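Glycoside hydrolase family protein (Novosphingobium sp. PP1Y, PDB 6Q2F) probably removes terminal alpha-L-rhamnose residues from glycosides, acting as an alpha-L-rhamnosidase that also carries a bound sodium ion. Local coordinates at residues A602-A607 and Q638-A643; V497-T502 and K579-A584; V1060-V1065 and L1077-A1082; R1033-T1038 and K1081-G1086; V1099-G1104 and Q1111-T1116. All coordinates share one frame; numbering follows the deposited sequence.

Interaction 1: residues A602-A607 and Q638-A643; sequences ADIPMA and QNLVAA
Ala602 gives its carbonyl O to the side-chain amide of Gln638, whose NE2 lies 3.0 Å from Ala602 O, close to the continuation of the C=O bond and with the acceptor near the amide plane. CB and CG of Gln638 lie against Asp603 O, and the bend at chi2 (95°) then turns the amide toward Ala602 O. A water 2.8 Å from Asp603 O donates to it and makes a weak second bond to Gln638 O; the carboxylate of Asp603 serves His574 and the backbone N of Val580 instead. Ile604 sets CG2 anti to its backbone N, and this branch comes 3.6 Å from Ala642 CB, while CG1 and CD1 rest on Leu640. Pro605 brings CD to 3.4 Å from Leu640 O, and its own O accepts from Ala642 N at 2.8 Å. Selenomethionine Met606 pairs with Ala642 in parallel register, its extended chain passing Ala642 CB with CG at 3.6 Å, on the barrel-interior side shared with Tyr581 and Val676. Ala607 N then donates to Ala642 O (2.9 Å), and its methyl faces helix 620-636, which links the two strands as a beta-alpha-beta unit of the (beta/alpha)8 barrel. Pro605 has no N-H to offer Leu640 O, which is consistent with the ladder starting only at Pro605 O; before it, the Gln638 amide and the water do the bridging.

Interaction 2: residues V497-T502 and K579-A584; sequences VRALLT and KVYGEA. With NA (sodium ion), chain B.
The Tyr581 ring is met at its edge by the methyl of Ala499, which lies in the ring plane with CB 3.9 Å from Tyr581 CE1; Leu500 O also sits near that edge. The ring hydroxyl reaches on to Glu127 and Arg674. Over one face of the Arg498 guanidinium stands the Lys579 ammonium, NZ 3.5 Å from Arg498 NH2. The two cations run side by side, and a water accepts from Lys579 NZ (3.0 Å) and, weakly, from Arg498 NH2, probably easing their repulsion; Arg498 NE turns to Gly493 O. The strands that carry these groups, 497-502 and 579-582, run parallel as neighbours in the (beta/alpha)8 barrel, with helix 543-575 packed on Leu500, Thr502 and Val580. Their ladder alternates: Lys579 N to Arg498 O, Leu500 N to Lys579 O at 2.7 Å, Tyr581 N to Leu500 O, Thr502 N to Tyr581 O. Leu501 crosses Tyr581 at about a right angle, CD1 3.9 Å from Tyr581 CB. The last rung, Glu583 N to Thr502 O at 3.0 Å, fixes the backbone of Glu583. From there an extended chain (chi2 -169°) carries Glu583 OE1 to 2.4 Å from the sodium ion, whose site Asp503, Ser504, Glu586 and Glu644 complete.

Interaction 3: residues V1060-V1065 and L1077-A1082; sequences VSVNGV and LDIGKA
Asn1063 and Ala1082 supply the polar link: Asn1063 ND2 donates to Ala1082 O at 2.9 Å, with the acceptor close to the amide plane and the donor tilted 18° from the carbonyl plane. The same amide is gripped from the neighbouring strand 1086-1095, its OD1 taking Thr1089 N and its ND2 also reaching Asn1088 OD1, which should keep the group from flipping. Apolar contacts make up the rest. The side chains of Val1060 and Leu1077 overlap, pointing opposite ways, CG2 of Val1060 lying 3.7 Å from Leu1077 CD1. Val1062 splits its branches: CG2 meets Ile1079 CG2 at 4.1 Å, the side chains crossing at about a right angle, while CG1 rests on the Ala1082 carbonyl. The Ala1082 methyl sits against both Val1062 CB (4.0 Å) and Val1065 CB (4.2 Å). Val1062 to Val1065 form a type I' turn with Asn1063 and Gly1064 at its corner, and Asp1078 OD1 accepts from Gly1080 N (3.0 Å) in an Asx turn. Strands 1057-1062 and 1065-1070 thus make a tight beta hairpin in the six-stranded sheet, packed against the chain leaving edge strand 1076-1078 of the four-stranded sheet, an arrangement consistent with the beta-sandwich of a galactose-binding-like domain.

Interaction 4: residues R1033-T1038 and K1081-G1086; sequences RNFRVT and KAVRKG
Val1037, Gly1086 and Val1083 bear most of this contact. Val1037 and Gly1086 form an antiparallel hydrogen-bonded pair, with Val1037 N donating to Gly1086 O at 2.9 Å and Gly1086 N returning a bond of 2.9 Å to Val1037 O. The first donor is tilted 23° from the carbonyl plane, whereas the second lies in it. Arg1036 CA adds a CA-H...O contact to Gly1086 O at 3.2 Å. The backbone angles of Gly1086 (phi 94°, psi -142°) would drive a CB into the carbonyl O of Lys1085, so the lack of a side chain lets the backbone take up this conformation where the loop enters the strand. Beside this pair, Val1037 crosses Val1083 at about a right angle. Val1037 CG2, anti to its own carbonyl carbon, sits 4.0 Å from Val1083 CB, and Val1037 CB lies 3.5 Å from Arg1084 O. Val1083 CG1 also touches Phe1035 at CZ, 4.1 Å away, where the Phe1035 ring comes round toward Val1062 and Leu1090. With a glycine in place of Val1037, Val1083 would probably lose part of its cover and a gap would open beside Arg1084 O. The pair begins strand 1086-1095 alongside strand 1028-1037, and backbone bonds from Phe1035 to Asn1088 and from Arg1033 to Leu1090 continue it: the antiparallel pairing of central strands in the six-stranded sheet of the galactose-binding-like domain.

Interaction 5: residues V1099-G1104 and Q1111-T1116; sequences VNRLIG and QKITWT
Arg1101 lies across Ile1113 at about a right angle, its aliphatic part on the isoleucine: Arg1101 CG is 3.9 Å from Ile1113 CB, and Arg1101 CD is 4.0 Å from Ile1113 CG1. Bends at chi2 (60°) and chi3 (-102°) curl the arginine chain so that one face of its guanidinium meets Ile1113 CG1, displaced toward the rim. The charged end is held from its own helix, where Arg1101 NH2 makes a salt bridge with Asp1105; that carboxylate also accepts from Thr1114 N and, weakly, from Ile1113 N. Replacing Arg1101 by a serine would probably uncover Ile1113 and leave Asp1105 without its cationic mate. Thr1114 crosses the arginine obliquely, its CG2 3.7 Å from Arg1101 CG. One helix residue on, Leu1102 rests CD2 on two threonines. Its side chain stands at about a right angle to Thr1114, with CD2 3.6 Å from Thr1114 OG1, and obliquely to Thr1116, whose CG2 comes within 3.8 Å of Leu1102 CD2. Thr1116 OG1 is spoken for by Met1118 O. Helix 1099-1105 is packed against the segment that becomes strand 1115-1116, which pairs in parallel with strand 690-691. The direct contact is van der Waals in kind, mostly between aliphatic groups, with the guanidinium face and a threonine hydroxyl also taking part, while its polar tie runs through Asp1105, which joins the arginine charge to the backbone of 1113-1114.

From the N terminus, interaction 2 closes first, spanning the helices between strands 497-502 and 579-582. Interaction 1 follows in series, closing the loop over helix 620-636; strands 579-582 and 604-610 are neighbours, so the two contacts join four consecutive barrel strands, with centres about 9 Å apart. Much later, interaction 4 opens at 1033-1038 and closes at 1081-1086. Interaction 3 opens nested within that loop and ends on the same stretch, sharing Lys1081 and Ala1082, so this connection ties both sheets of the galactose-binding-like domain. Interaction 5 closes a short loop last, in series, joining helix 1099-1105 to the segment of strand 1115-1116, which pairs with strand 690-691.

Interaction 1: residues A602-A607 and Q638-A643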
# COMPACT_ATOMS: atom_id res chain seq x y z
N ALA A 602 -11.97 -4.03 -8.44
CA ALA A 602 -12.63 -3.86 -7.16
C ALA A 602 -13.60 -2.70 -7.24
O ALA A 602 -13.44 -1.77 -8.03
CB ALA A 602 -11.61 -3.62 -6.05
N ASP A 603 -14.64 -2.76 -6.41
CA ASP A 603 -15.59 -1.66 -6.32
C ASP A 603 -14.98 -0.45 -5.64
O ASP A 603 -15.31 0.69 -5.97
CB ASP A 603 -16.83 -2.11 -5.56
CG ASP A 603 -17.54 -3.23 -6.24
OD1 ASP A 603 -17.15 -4.39 -6.00
OD2 ASP A 603 -18.46 -2.94 -7.03
N ILE A 604 -14.11 -0.70 -4.67
CA ILE A 604 -13.48 0.39 -3.93
C ILE A 604 -11.98 0.13 -3.84
O ILE A 604 -11.52 -0.63 -2.98
CB ILE A 604 -14.13 0.56 -2.55
CG1 ILE A 604 -15.64 0.76 -2.73
CG2 ILE A 604 -13.56 1.75 -1.85
CD1 ILE A 604 -16.44 0.54 -1.50
N PRO A 605 -11.20 0.72 -4.74
CA PRO A 605 -9.74 0.63 -4.61
C PRO A 605 -9.31 1.21 -3.28
O PRO A 605 -9.86 2.20 -2.81
CB PRO A 605 -9.23 1.47 -5.79
CG PRO A 605 -10.37 1.44 -6.78
CD PRO A 605 -11.60 1.50 -5.92
N MSE A 606 -8.34 0.56 -2.66
CA MSE A 606 -7.99 0.84 -1.30
C MSE A 606 -6.48 0.85 -1.10
O MSE A 606 -5.75 0.07 -1.70
CB MSE A 606 -8.64 -0.20 -0.35
CG MSE A 606 -8.52 0.19 1.11
SE MSE A 606 -9.67 -0.97 2.14
CE MSE A 606 -9.27 -0.33 3.95
N ALA A 607 -6.04 1.77 -0.25
CA ALA A 607 -4.63 1.92 0.08
C ALA A 607 -4.53 2.04 1.60
O ALA A 607 -5.45 1.67 2.33
CB ALA A 607 -4.06 3.12 -0.68
N GLN A 638 -14.77 3.83 -10.40
CA GLN A 638 -15.25 3.46 -9.09
C GLN A 638 -15.58 4.70 -8.28
O GLN A 638 -16.51 4.71 -7.53
CB GLN A 638 -14.26 2.57 -8.35
CG GLN A 638 -14.04 1.23 -8.99
CD GLN A 638 -12.86 1.21 -9.90
OE1 GLN A 638 -12.45 2.22 -10.43
NE2 GLN A 638 -12.28 0.07 -10.05
N ASN A 639 -14.76 5.73 -8.44
CA ASN A 639 -14.88 7.01 -7.75
C ASN A 639 -14.50 6.98 -6.27
O ASN A 639 -13.81 7.82 -5.80
CB ASN A 639 -16.20 7.72 -8.00
CG ASN A 639 -16.16 9.18 -7.59
OD1 ASN A 639 -15.26 9.89 -7.90
ND2 ASN A 639 -17.14 9.60 -6.87
N LEU A 640 -14.97 5.98 -5.56
CA LEU A 640 -14.62 5.81 -4.18
C LEU A 640 -13.17 5.36 -4.04
O LEU A 640 -12.70 4.56 -4.78
CB LEU A 640 -15.57 4.84 -3.51
CG LEU A 640 -17.02 5.26 -3.39
CD1 LEU A 640 -17.93 4.13 -3.05
CD2 LEU A 640 -17.20 6.37 -2.40
N VAL A 641 -12.46 5.90 -3.09
CA VAL A 641 -11.07 5.56 -2.83
C VAL A 641 -10.94 5.36 -1.33
O VAL A 641 -11.05 6.32 -0.56
CB VAL A 641 -10.09 6.66 -3.28
CG1 VAL A 641 -8.66 6.25 -2.98
CG2 VAL A 641 -10.27 7.00 -4.76
N ALA A 642 -10.69 4.12 -0.92
CA ALA A 642 -10.60 3.85 0.51
C ALA A 642 -9.14 3.82 0.93
O ALA A 642 -8.23 3.60 0.13
CB ALA A 642 -11.28 2.53 0.87
N ALA A 643 -8.93 4.05 2.22
CA ALA A 643 -7.61 3.84 2.78
C ALA A 643 -7.72 3.33 4.21
O ALA A 643 -8.51 3.83 5.01
CB ALA A 643 -6.76 5.11 2.74
O HOH W 1 -17.82 1.86 -6.45

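Interaction 2: residues V497-T502 and K579-A584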
# COMPACT_ATOMS: atom_id res chain seq x y z
N VAL A 497 -23.81 -8.56 5.78
CA VAL A 497 -22.48 -8.46 5.18
C VAL A 497 -22.64 -7.91 3.76
O VAL A 497 -23.27 -8.54 2.91
CB VAL A 497 -21.77 -9.82 5.18
CG1 VAL A 497 -20.36 -9.69 4.60
CG2 VAL A 497 -21.70 -10.40 6.58
N ARG A 498 -22.12 -6.71 3.52
CA ARG A 498 -22.27 -6.06 2.23
C ARG A 498 -21.02 -6.15 1.39
O ARG A 498 -21.08 -5.85 0.19
CB ARG A 498 -22.62 -4.57 2.39
CG ARG A 498 -23.81 -4.30 3.32
CD ARG A 498 -25.05 -5.01 2.79
NE ARG A 498 -25.26 -4.74 1.38
CZ ARG A 498 -25.79 -3.62 0.90
NH1 ARG A 498 -26.17 -2.65 1.73
NH2 ARG A 498 -25.93 -3.46 -0.41
N ALA A 499 -19.89 -6.51 1.99
CA ALA A 499 -18.66 -6.30 1.25
C ALA A 499 -17.59 -7.27 1.70
O ALA A 499 -17.61 -7.79 2.83
CB ALA A 499 -18.13 -4.85 1.43
N LEU A 500 -16.63 -7.45 0.81
CA LEU A 500 -15.46 -8.28 0.99
C LEU A 500 -14.25 -7.37 0.96
O LEU A 500 -14.22 -6.40 0.20
CB LEU A 500 -15.37 -9.30 -0.16
CG LEU A 500 -15.13 -10.78 0.02
CD1 LEU A 500 -15.94 -11.33 1.18
CD2 LEU A 500 -15.54 -11.44 -1.31
N LEU A 501 -13.25 -7.67 1.77
CA LEU A 501 -12.02 -6.90 1.76
C LEU A 501 -10.88 -7.84 1.39
O LEU A 501 -10.70 -8.87 2.05
CB LEU A 501 -11.76 -6.26 3.13
CG LEU A 501 -10.29 -5.86 3.35
CD1 LEU A 501 -9.93 -4.71 2.42
CD2 LEU A 501 -10.10 -5.39 4.78
N THR A 502 -10.14 -7.51 0.33
CA THR A 502 -8.88 -8.19 0.04
C THR A 502 -7.78 -7.30 0.60
O THR A 502 -7.47 -6.25 0.04
CB THR A 502 -8.69 -8.48 -1.45
OG1 THR A 502 -8.71 -7.27 -2.21
CG2 THR A 502 -9.78 -9.41 -1.98
N LYS A 579 -19.85 -6.09 -2.56
CA LYS A 579 -18.82 -5.21 -3.10
C LYS A 579 -17.45 -5.64 -2.60
O LYS A 579 -17.33 -6.36 -1.61
CB LYS A 579 -19.08 -3.75 -2.71
CG LYS A 579 -20.44 -3.22 -3.09
CD LYS A 579 -20.64 -1.80 -2.57
CE LYS A 579 -22.12 -1.40 -2.59
NZ LYS A 579 -22.89 -1.99 -1.44
N VAL A 580 -16.41 -5.19 -3.30
CA VAL A 580 -15.03 -5.51 -2.94
C VAL A 580 -14.28 -4.23 -2.63
O VAL A 580 -14.18 -3.34 -3.50
CB VAL A 580 -14.32 -6.29 -4.05
CG1 VAL A 580 -12.89 -6.67 -3.63
CG2 VAL A 580 -15.12 -7.50 -4.37
N TYR A 581 -13.79 -4.11 -1.40
CA TYR A 581 -12.70 -3.21 -1.05
C TYR A 581 -11.38 -3.90 -1.39
O TYR A 581 -11.12 -5.01 -0.91
CB TYR A 581 -12.72 -2.87 0.43
CG TYR A 581 -13.82 -1.95 0.87
CD1 TYR A 581 -15.09 -2.43 1.13
CD2 TYR A 581 -13.57 -0.60 1.08
CE1 TYR A 581 -16.09 -1.58 1.53
CE2 TYR A 581 -14.54 0.25 1.51
CZ TYR A 581 -15.80 -0.23 1.73
OH TYR A 581 -16.76 0.64 2.14
N GLY A 582 -10.53 -3.25 -2.18
CA GLY A 582 -9.37 -3.96 -2.69
C GLY A 582 -8.07 -3.21 -2.50
O GLY A 582 -7.82 -2.21 -3.17
N GLU A 583 -7.23 -3.71 -1.60
CA GLU A 583 -5.88 -3.21 -1.47
C GLU A 583 -5.00 -3.97 -2.45
O GLU A 583 -5.43 -4.92 -3.10
CB GLU A 583 -5.36 -3.37 -0.04
CG GLU A 583 -6.09 -2.55 0.98
CD GLU A 583 -5.38 -2.53 2.35
OE1 GLU A 583 -4.37 -3.25 2.53
OE2 GLU A 583 -5.84 -1.78 3.22
N ALA A 584 -3.74 -3.57 -2.54
CA ALA A 584 -2.81 -4.24 -3.43
C ALA A 584 -1.50 -4.56 -2.74
O ALA A 584 -1.48 -5.31 -1.77
CB ALA A 584 -2.59 -3.39 -4.69
NA NA B . -2.87 -3.43 4.44
O HOH W 2 -23.31 -4.97 -1.28

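Interaction 3: residues V1060-V1065 and L1077-A1082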
# COMPACT_ATOMS: atom_id res chain seq x y z
N VAL A 1060 -18.67 22.94 23.86
CA VAL A 1060 -19.07 24.16 24.55
C VAL A 1060 -20.57 24.34 24.48
O VAL A 1060 -21.16 24.28 23.39
CB VAL A 1060 -18.36 25.39 23.96
CG1 VAL A 1060 -18.87 26.69 24.64
CG2 VAL A 1060 -16.86 25.23 24.13
N SER A 1061 -21.19 24.58 25.63
CA SER A 1061 -22.60 24.91 25.75
C SER A 1061 -22.75 26.29 26.37
O SER A 1061 -22.17 26.56 27.43
CB SER A 1061 -23.35 23.87 26.59
OG SER A 1061 -23.37 22.62 25.91
N VAL A 1062 -23.51 27.16 25.71
CA VAL A 1062 -23.77 28.52 26.17
C VAL A 1062 -25.26 28.62 26.45
O VAL A 1062 -26.07 28.40 25.54
CB VAL A 1062 -23.30 29.56 25.15
CG1 VAL A 1062 -23.70 30.98 25.59
CG2 VAL A 1062 -21.80 29.46 24.95
N ASN A 1063 -25.62 28.95 27.68
CA ASN A 1063 -27.02 28.91 28.13
C ASN A 1063 -27.69 27.61 27.71
O ASN A 1063 -28.77 27.60 27.13
CB ASN A 1063 -27.81 30.11 27.62
CG ASN A 1063 -27.14 31.43 27.92
OD1 ASN A 1063 -26.79 31.71 29.06
ND2 ASN A 1063 -26.92 32.24 26.87
N GLY A 1064 -27.00 26.49 27.97
CA GLY A 1064 -27.52 25.18 27.65
C GLY A 1064 -27.50 24.80 26.19
O GLY A 1064 -27.91 23.68 25.85
N VAL A 1065 -27.06 25.68 25.30
CA VAL A 1065 -27.07 25.44 23.87
C VAL A 1065 -25.69 24.99 23.44
O VAL A 1065 -24.70 25.69 23.68
CB VAL A 1065 -27.51 26.68 23.08
CG1 VAL A 1065 -27.46 26.39 21.60
CG2 VAL A 1065 -28.92 27.10 23.47
N LEU A 1077 -14.99 29.07 18.73
CA LEU A 1077 -16.36 28.77 18.35
C LEU A 1077 -17.18 30.05 18.29
O LEU A 1077 -16.99 30.97 19.09
CB LEU A 1077 -17.00 27.80 19.34
CG LEU A 1077 -16.36 26.42 19.41
CD1 LEU A 1077 -17.04 25.59 20.46
CD2 LEU A 1077 -16.50 25.74 18.04
N ASP A 1078 -18.13 30.07 17.36
CA ASP A 1078 -19.03 31.20 17.17
C ASP A 1078 -20.20 31.08 18.14
O ASP A 1078 -21.06 30.22 17.97
CB ASP A 1078 -19.51 31.23 15.72
CG ASP A 1078 -20.35 32.48 15.40
OD1 ASP A 1078 -20.95 33.07 16.33
OD2 ASP A 1078 -20.41 32.85 14.21
N ILE A 1079 -20.27 31.96 19.13
CA ILE A 1079 -21.33 31.91 20.13
C ILE A 1079 -22.34 33.03 19.98
O ILE A 1079 -23.33 33.07 20.73
CB ILE A 1079 -20.76 31.88 21.56
CG1 ILE A 1079 -20.08 33.20 21.90
CG2 ILE A 1079 -19.76 30.75 21.69
CD1 ILE A 1079 -19.77 33.33 23.41
N GLY A 1080 -22.17 33.91 18.99
CA GLY A 1080 -23.02 35.09 18.87
C GLY A 1080 -24.52 34.81 18.92
O GLY A 1080 -25.29 35.64 19.41
N LYS A 1081 -24.94 33.64 18.44
CA LYS A 1081 -26.36 33.29 18.38
C LYS A 1081 -26.88 32.70 19.68
O LYS A 1081 -28.08 32.76 19.93
CB LYS A 1081 -26.61 32.29 17.24
CG LYS A 1081 -26.54 32.95 15.85
CD LYS A 1081 -26.66 31.94 14.72
CE LYS A 1081 -26.53 32.62 13.36
NZ LYS A 1081 -26.72 31.66 12.23
N ALA A 1082 -26.00 32.13 20.49
CA ALA A 1082 -26.44 31.47 21.71
C ALA A 1082 -26.42 32.37 22.94
O ALA A 1082 -27.02 32.01 23.95
CB ALA A 1082 -25.57 30.24 21.97

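Interaction 4: residues R1033-T1038 and K1081-G1086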
# COMPACT_ATOMS: atom_id res chain seq x y z
N ARG A 1033 -19.00 28.09 34.60
CA ARG A 1033 -18.77 29.51 34.86
C ARG A 1033 -19.93 30.29 34.26
O ARG A 1033 -20.63 29.79 33.35
CB ARG A 1033 -17.45 29.96 34.22
CG ARG A 1033 -16.89 31.27 34.67
CD ARG A 1033 -15.83 31.71 33.67
NE ARG A 1033 -15.06 32.87 34.12
CZ ARG A 1033 -15.55 34.10 34.20
NH1 ARG A 1033 -16.82 34.33 33.89
NH2 ARG A 1033 -14.78 35.11 34.59
N ASN A 1034 -20.14 31.50 34.77
CA ASN A 1034 -21.00 32.51 34.15
C ASN A 1034 -20.15 33.61 33.54
O ASN A 1034 -18.98 33.78 33.87
CB ASN A 1034 -21.97 33.12 35.17
CG ASN A 1034 -22.99 32.13 35.66
OD1 ASN A 1034 -23.57 31.39 34.87
ND2 ASN A 1034 -23.19 32.09 36.96
N PHE A 1035 -20.77 34.38 32.64
CA PHE A 1035 -20.09 35.51 32.02
C PHE A 1035 -21.13 36.47 31.46
O PHE A 1035 -22.23 36.07 31.08
CB PHE A 1035 -19.11 35.05 30.93
CG PHE A 1035 -19.75 34.48 29.70
CD1 PHE A 1035 -20.20 33.17 29.67
CD2 PHE A 1035 -19.84 35.24 28.54
CE1 PHE A 1035 -20.77 32.63 28.51
CE2 PHE A 1035 -20.40 34.71 27.37
CZ PHE A 1035 -20.87 33.41 27.37
N ARG A 1036 -20.77 37.75 31.44
CA ARG A 1036 -21.68 38.82 31.04
C ARG A 1036 -21.45 39.21 29.59
O ARG A 1036 -20.31 39.26 29.11
CB ARG A 1036 -21.54 40.06 31.95
CG ARG A 1036 -22.12 41.36 31.33
CD ARG A 1036 -22.66 42.39 32.36
NE ARG A 1036 -21.85 43.60 32.49
CZ ARG A 1036 -22.24 44.84 32.17
NH1 ARG A 1036 -23.44 45.10 31.69
NH2 ARG A 1036 -21.40 45.83 32.36
N VAL A 1037 -22.55 39.49 28.89
CA VAL A 1037 -22.53 39.93 27.50
C VAL A 1037 -23.31 41.24 27.43
O VAL A 1037 -24.43 41.33 27.95
CB VAL A 1037 -23.15 38.86 26.57
CG1 VAL A 1037 -23.33 39.39 25.17
CG2 VAL A 1037 -22.31 37.60 26.58
N THR A 1038 -22.70 42.25 26.82
CA THR A 1038 -23.38 43.53 26.66
C THR A 1038 -23.44 43.92 25.19
O THR A 1038 -22.96 44.99 24.81
CB THR A 1038 -22.67 44.65 27.42
OG1 THR A 1038 -21.51 45.02 26.67
CG2 THR A 1038 -22.23 44.18 28.79
N LYS A 1081 -24.94 33.64 18.44
CA LYS A 1081 -26.36 33.29 18.38
C LYS A 1081 -26.88 32.70 19.68
O LYS A 1081 -28.08 32.76 19.93
CB LYS A 1081 -26.61 32.29 17.24
CG LYS A 1081 -26.54 32.95 15.85
CD LYS A 1081 -26.66 31.94 14.72
CE LYS A 1081 -26.53 32.62 13.36
NZ LYS A 1081 -26.72 31.66 12.23
N ALA A 1082 -26.00 32.13 20.49
CA ALA A 1082 -26.44 31.47 21.71
C ALA A 1082 -26.42 32.37 22.94
O ALA A 1082 -27.02 32.01 23.95
CB ALA A 1082 -25.57 30.24 21.97
N VAL A 1083 -25.74 33.52 22.89
CA VAL A 1083 -25.64 34.37 24.07
C VAL A 1083 -26.91 35.20 24.24
O VAL A 1083 -27.69 35.41 23.30
CB VAL A 1083 -24.40 35.29 24.04
CG1 VAL A 1083 -23.11 34.50 24.07
CG2 VAL A 1083 -24.46 36.21 22.81
N ARG A 1084 -27.08 35.72 25.44
CA ARG A 1084 -28.16 36.62 25.78
C ARG A 1084 -27.57 37.86 26.44
O ARG A 1084 -26.45 37.83 26.96
CB ARG A 1084 -29.16 35.95 26.73
CG ARG A 1084 -28.52 35.60 28.03
CD ARG A 1084 -29.32 34.55 28.82
NE ARG A 1084 -30.74 34.89 28.88
CZ ARG A 1084 -31.63 34.27 29.64
NH1 ARG A 1084 -31.27 33.26 30.43
NH2 ARG A 1084 -32.90 34.65 29.62
N LYS A 1085 -28.36 38.90 26.50
CA LYS A 1085 -27.97 40.12 27.16
C LYS A 1085 -27.82 39.85 28.65
O LYS A 1085 -28.67 39.28 29.25
CB LYS A 1085 -29.07 41.13 26.94
CG LYS A 1085 -28.59 42.53 26.71
CD LYS A 1085 -27.89 42.66 25.39
CE LYS A 1085 -27.38 44.07 25.22
NZ LYS A 1085 -28.47 45.06 25.37
N GLY A 1086 -26.74 40.27 29.26
CA GLY A 1086 -26.55 40.05 30.68
C GLY A 1086 -25.77 38.80 31.02
O GLY A 1086 -24.81 38.45 30.33

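Interaction 5: residues V1099-G1104 and Q1111-T1116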
# COMPACT_ATOMS: atom_id res chain seq x y z
N VAL A 1099 -3.54 8.84 28.15
CA VAL A 1099 -2.11 8.75 28.43
C VAL A 1099 -1.81 9.02 29.90
O VAL A 1099 -1.04 8.30 30.55
CB VAL A 1099 -1.33 9.71 27.51
CG1 VAL A 1099 0.12 9.85 27.95
CG2 VAL A 1099 -1.42 9.24 26.07
N ASN A 1100 -2.42 10.08 30.45
CA ASN A 1100 -2.03 10.55 31.77
C ASN A 1100 -2.49 9.58 32.85
O ASN A 1100 -1.76 9.33 33.81
CB ASN A 1100 -2.60 11.95 32.01
CG ASN A 1100 -1.86 13.04 31.22
OD1 ASN A 1100 -0.91 12.77 30.49
ND2 ASN A 1100 -2.32 14.29 31.37
N ARG A 1101 -3.71 9.04 32.73
CA ARG A 1101 -4.18 8.05 33.70
C ARG A 1101 -3.40 6.75 33.59
O ARG A 1101 -3.28 6.02 34.58
CB ARG A 1101 -5.67 7.78 33.50
CG ARG A 1101 -6.30 6.95 34.61
CD ARG A 1101 -6.14 7.68 35.96
NE ARG A 1101 -5.07 7.13 36.78
CZ ARG A 1101 -4.82 7.50 38.04
NH1 ARG A 1101 -5.56 8.42 38.63
NH2 ARG A 1101 -3.82 6.93 38.71
N LEU A 1102 -2.90 6.43 32.40
CA LEU A 1102 -2.01 5.28 32.25
C LEU A 1102 -0.70 5.53 32.98
O LEU A 1102 -0.23 4.67 33.73
CB LEU A 1102 -1.76 5.01 30.76
CG LEU A 1102 -2.88 4.40 29.92
CD1 LEU A 1102 -2.54 4.50 28.44
CD2 LEU A 1102 -3.08 2.93 30.32
N ILE A 1103 -0.10 6.70 32.76
CA ILE A 1103 1.10 7.05 33.51
C ILE A 1103 0.80 7.07 35.00
O ILE A 1103 1.56 6.52 35.81
CB ILE A 1103 1.66 8.39 33.01
CG1 ILE A 1103 2.07 8.24 31.55
CG2 ILE A 1103 2.81 8.83 33.91
CD1 ILE A 1103 2.33 9.55 30.85
N GLY A 1104 -0.33 7.67 35.39
CA GLY A 1104 -0.68 7.74 36.80
C GLY A 1104 -0.77 6.38 37.45
O GLY A 1104 -0.50 6.24 38.64
N GLN A 1111 -3.63 3.50 43.07
CA GLN A 1111 -4.89 2.78 42.90
C GLN A 1111 -5.21 2.77 41.41
O GLN A 1111 -5.45 3.83 40.82
CB GLN A 1111 -6.01 3.44 43.69
CG GLN A 1111 -5.86 3.36 45.19
CD GLN A 1111 -6.98 4.10 45.91
OE1 GLN A 1111 -7.57 5.03 45.35
NE2 GLN A 1111 -7.27 3.70 47.15
N LYS A 1112 -5.21 1.59 40.80
CA LYS A 1112 -5.18 1.46 39.35
C LYS A 1112 -6.57 1.61 38.75
O LYS A 1112 -7.48 0.84 39.06
CB LYS A 1112 -4.55 0.13 38.95
CG LYS A 1112 -3.11 0.01 39.43
CD LYS A 1112 -2.16 0.00 38.24
CE LYS A 1112 -2.38 -1.24 37.39
NZ LYS A 1112 -1.74 -1.13 36.05
N ILE A 1113 -6.72 2.60 37.87
CA ILE A 1113 -7.96 2.81 37.14
C ILE A 1113 -7.99 1.98 35.86
O ILE A 1113 -9.04 1.46 35.47
CB ILE A 1113 -8.14 4.31 36.84
CG1 ILE A 1113 -8.25 5.13 38.13
CG2 ILE A 1113 -9.35 4.56 35.96
CD1 ILE A 1113 -9.33 4.68 39.07
N THR A 1114 -6.84 1.85 35.20
CA THR A 1114 -6.81 1.33 33.84
C THR A 1114 -6.42 -0.15 33.81
O THR A 1114 -5.81 -0.67 34.74
CB THR A 1114 -5.83 2.10 32.96
OG1 THR A 1114 -4.49 1.82 33.39
CG2 THR A 1114 -6.10 3.59 33.02
N TRP A 1115 -6.80 -0.79 32.71
CA TRP A 1115 -6.32 -2.11 32.32
C TRP A 1115 -5.94 -2.07 30.85
O TRP A 1115 -6.72 -1.58 30.02
CB TRP A 1115 -7.39 -3.18 32.56
CG TRP A 1115 -6.90 -4.58 32.27
CD1 TRP A 1115 -6.47 -5.49 33.19
CD2 TRP A 1115 -6.79 -5.21 30.99
NE1 TRP A 1115 -6.10 -6.65 32.56
CE2 TRP A 1115 -6.29 -6.51 31.21
CE3 TRP A 1115 -7.07 -4.81 29.67
CZ2 TRP A 1115 -6.06 -7.41 30.17
CZ3 TRP A 1115 -6.83 -5.70 28.64
CH2 TRP A 1115 -6.34 -6.99 28.89
N THR A 1116 -4.75 -2.57 30.54
CA THR A 1116 -4.32 -2.84 29.17
C THR A 1116 -3.65 -4.21 29.17
O THR A 1116 -3.20 -4.69 30.21
CB THR A 1116 -3.33 -1.80 28.62
OG1 THR A 1116 -2.12 -1.84 29.38
CG2 THR A 1116 -3.93 -0.38 28.66